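Local coordinates for protein aminotransferase TlmJ (Streptoalloteichus hindustanus, PDB 5UID) that belongs to the DegT/DnrJ/EryC1 family and probably transfers amino groups with pyridoxal phosphate, presumably in natural product biosynthesis, at residues 69-74 / 209-214. Sequence-based numbering, arbitrary orientation.
Sequences MELLGV and RKLASL
Leu211 reaches across from helix 202-212 and sets one methyl, CD2, between the side chains of Glu70 and Leu71 on helix 61-72. Its CG stands anti to the backbone N (chi1 -176°), which carries the branch straight out to the other helix. CD2 touches on two fronts. On one, Leu211 CD2 lies 3.8 Å from Leu71 CD2, methyl against methyl. These two leucines run past each other in opposite directions. Leu71 leaves its helix at an angle to the contact, and only its end swings in; the same side chain also packs on Leu204 and Ala208 of helix 202-212. On the other front, Glu70 OE1 sits 3.3 Å from Leu211 CD2 and 4.0 Å from Leu211 CG. The extended glutamate chain crosses the leucine obliquely, and the carboxylate meets it through OE1. This is a van der Waals touch. The other oxygen, OE2, makes a salt bridge to Arg243, and this is likely to fix how the carboxylate is turned. An alanine in place of Leu211 would take away CG and both methyls, and would probably open a gap beside Leu71 CD2 and Glu70 OE1. The backbones stay well apart, with Leu71 CA and Leu211 CA 8.6 Å from each other. Just beyond the contact, helix 61-72 ends in a Schellman motif at Gly73, where phi is positive, Gly73 N bonds to Glu70 O at 3.0 Å and Val74 N bonds weakly to Met69 O. The contact is side-chain packing between the C-terminal ends of two helices in the large, PLP-binding domain of a fold type I aminotransferase.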
HETATM    1  N   MSE A  69       5.998   9.874  11.123  1.00 34.64           N
HETATM    2  CA  MSE A  69       7.161  10.753  11.055  1.00 33.82           C
HETATM    3  C   MSE A  69       6.833  12.018  10.266  1.00 34.99           C
HETATM    4  O   MSE A  69       7.388  13.084  10.530  1.00 35.53           O
HETATM    5  CB  MSE A  69       8.356  10.031  10.431  1.00 30.49           C
HETATM    6  CG  MSE A  69       8.898   8.876  11.273  1.00 35.15           C
HETATM    7 SE   MSE A  69       9.443   9.422  13.073  0.71 34.34          SE
HETATM    8  CE  MSE A  69       8.150   8.389  14.104  1.00 39.76           C
ATOM      9  N   GLU A  70       5.929  11.895   9.291  1.00 34.61           N
ATOM     10  CA  GLU A  70       5.472  13.072   8.557  1.00 31.11           C
ATOM     11  C   GLU A  70       4.587  13.950   9.434  1.00 34.16           C
ATOM     12  O   GLU A  70       4.780  15.170   9.506  1.00 30.12           O
ATOM     13  CB  GLU A  70       4.724  12.650   7.291  1.00 29.41           C
ATOM     14  CG  GLU A  70       5.597  11.983   6.240  1.00 36.67           C
ATOM     15  CD  GLU A  70       4.793  11.443   5.072  1.00 47.48           C
ATOM     16  OE1 GLU A  70       3.582  11.740   4.992  1.00 50.38           O
ATOM     17  OE2 GLU A  70       5.371  10.719   4.233  1.00 51.80           O
ATOM     18  N   LEU A  71       3.615  13.341  10.118  1.00 36.12           N
ATOM     19  CA  LEU A  71       2.687  14.112  10.939  1.00 35.48           C
ATOM     20  C   LEU A  71       3.407  14.801  12.092  1.00 38.19           C
ATOM     21  O   LEU A  71       3.052  15.923  12.473  1.00 42.10           O
ATOM     22  CB  LEU A  71       1.576  13.203  11.463  1.00 28.56           C
ATOM     23  CG  LEU A  71       0.648  12.624  10.392  1.00 29.51           C
ATOM     24  CD1 LEU A  71      -0.195  11.505  10.968  1.00 34.83           C
ATOM     25  CD2 LEU A  71      -0.237  13.716   9.811  1.00 28.64           C
ATOM     26  N   LEU A  72       4.422  14.147  12.661  1.00 35.92           N
ATOM     27  CA  LEU A  72       5.171  14.746  13.759  1.00 35.42           C
ATOM     28  C   LEU A  72       6.110  15.847  13.286  1.00 35.70           C
ATOM     29  O   LEU A  72       6.596  16.626  14.111  1.00 35.79           O
ATOM     30  CB  LEU A  72       5.955  13.669  14.508  1.00 33.91           C
ATOM     31  CG  LEU A  72       5.124  12.666  15.310  1.00 30.44           C
ATOM     32  CD1 LEU A  72       6.015  11.577  15.882  1.00 32.93           C
ATOM     33  CD2 LEU A  72       4.359  13.370  16.419  1.00 30.70           C
ATOM     34  N   GLY A  73       6.380  15.925  11.986  1.00 36.17           N
ATOM     35  CA  GLY A  73       7.177  17.010  11.452  1.00 38.72           C
ATOM     36  C   GLY A  73       8.672  16.860  11.609  1.00 39.23           C
ATOM     37  O   GLY A  73       9.380  17.869  11.684  1.00 36.48           O
ATOM     38  N   VAL A  74       9.181  15.627  11.664  1.00 38.97           N
ATOM     39  CA  VAL A  74      10.622  15.433  11.740  1.00 43.26           C
ATOM     40  C   VAL A  74      11.246  15.765  10.390  1.00 38.75           C
ATOM     41  O   VAL A  74      10.617  15.623   9.333  1.00 43.85           O
ATOM     42  CB  VAL A  74      10.967  13.996  12.178  1.00 46.75           C
ATOM     43  CG1 VAL A  74      10.229  13.640  13.459  1.00 46.52           C
ATOM     44  CG2 VAL A  74      10.646  13.000  11.076  1.00 44.33           C
ATOM     45  N   ARG A 209      -6.064  10.885   8.454  1.00 27.14           N
ATOM     46  CA  ARG A 209      -7.053  10.426   7.484  1.00 27.83           C
ATOM     47  C   ARG A 209      -6.941  11.196   6.175  1.00 30.77           C
ATOM     48  O   ARG A 209      -7.035  10.609   5.091  1.00 32.07           O
ATOM     49  CB  ARG A 209      -8.462  10.559   8.063  1.00 28.78           C
ATOM     50  CG  ARG A 209      -8.757   9.598   9.194  1.00 30.35           C
ATOM     51  CD  ARG A 209     -10.185   9.738   9.700  1.00 30.09           C
ATOM     52  NE  ARG A 209     -10.483   8.738  10.720  1.00 40.50           N
ATOM     53  CZ  ARG A 209     -10.377   8.948  12.028  1.00 46.72           C
ATOM     54  NH1 ARG A 209      -9.989  10.133  12.482  1.00 55.53           N
ATOM     55  NH2 ARG A 209     -10.662   7.976  12.883  1.00 42.46           N
ATOM     56  N   LYS A 210      -6.738  12.513   6.255  1.00 32.86           N
ATOM     57  CA  LYS A 210      -6.591  13.310   5.043  1.00 34.29           C
ATOM     58  C   LYS A 210      -5.272  13.005   4.344  1.00 30.28           C
ATOM     59  O   LYS A 210      -5.237  12.798   3.125  1.00 30.73           O
ATOM     60  CB  LYS A 210      -6.695  14.798   5.378  1.00 41.96           C
ATOM     61  CG  LYS A 210      -8.107  15.270   5.686  1.00 50.87           C
ATOM     62  CD  LYS A 210      -8.105  16.682   6.251  1.00 59.63           C
ATOM     63  CE  LYS A 210      -7.327  17.638   5.360  1.00 67.02           C
ATOM     64  NZ  LYS A 210      -7.254  19.008   5.944  1.00 75.50           N
ATOM     65  N   LEU A 211      -4.174  12.966   5.105  1.00 29.71           N
ATOM     66  CA  LEU A 211      -2.870  12.691   4.508  1.00 32.88           C
ATOM     67  C   LEU A 211      -2.840  11.315   3.851  1.00 36.03           C
ATOM     68  O   LEU A 211      -2.262  11.149   2.769  1.00 32.04           O
ATOM     69  CB  LEU A 211      -1.775  12.810   5.566  1.00 24.21           C
ATOM     70  CG  LEU A 211      -0.339  12.633   5.070  1.00 30.24           C
ATOM     71  CD1 LEU A 211      -0.013  13.671   4.006  1.00 27.83           C
ATOM     72  CD2 LEU A 211       0.645  12.717   6.222  1.00 30.86           C
ATOM     73  N   ALA A 212      -3.462  10.318   4.485  1.00 32.27           N
ATOM     74  CA  ALA A 212      -3.531   8.989   3.886  1.00 31.31           C
ATOM     75  C   ALA A 212      -4.372   8.972   2.617  1.00 29.50           C
ATOM     76  O   ALA A 212      -4.177   8.092   1.773  1.00 34.77           O
ATOM     77  CB  ALA A 212      -4.088   7.980   4.890  1.00 25.55           C
ATOM     78  N   SER A 213      -5.295   9.914   2.466  1.00 27.70           N
ATOM     79  CA  SER A 213      -6.125  10.022   1.266  1.00 30.58           C
ATOM     80  C   SER A 213      -5.615  11.116   0.336  1.00 24.06           C
ATOM     81  O   SER A 213      -6.362  12.011  -0.062  1.00 28.15           O
ATOM     82  CB  SER A 213      -7.579  10.269   1.651  1.00 34.01           C
ATOM     83  OG  SER A 213      -8.160   9.114   2.227  1.00 38.12           O
ATOM     84  N   LEU A 214      -4.327  11.055  -0.005  1.00 24.24           N
ATOM     85  CA  LEU A 214      -3.700  11.938  -0.990  1.00 24.26           C
ATOM     86  C   LEU A 214      -3.700  13.400  -0.555  1.00 28.25           C
ATOM     87  O   LEU A 214      -3.535  14.298  -1.387  1.00 27.92           O
ATOM     88  CB  LEU A 214      -4.371  11.800  -2.363  1.00 21.86           C
ATOM     89  CG  LEU A 214      -4.276  10.425  -3.025  1.00 31.47           C
ATOM     90  CD1 LEU A 214      -5.494  10.166  -3.891  1.00 36.28           C
ATOM     91  CD2 LEU A 214      -3.008  10.328  -3.856  1.00 24.53           C
TER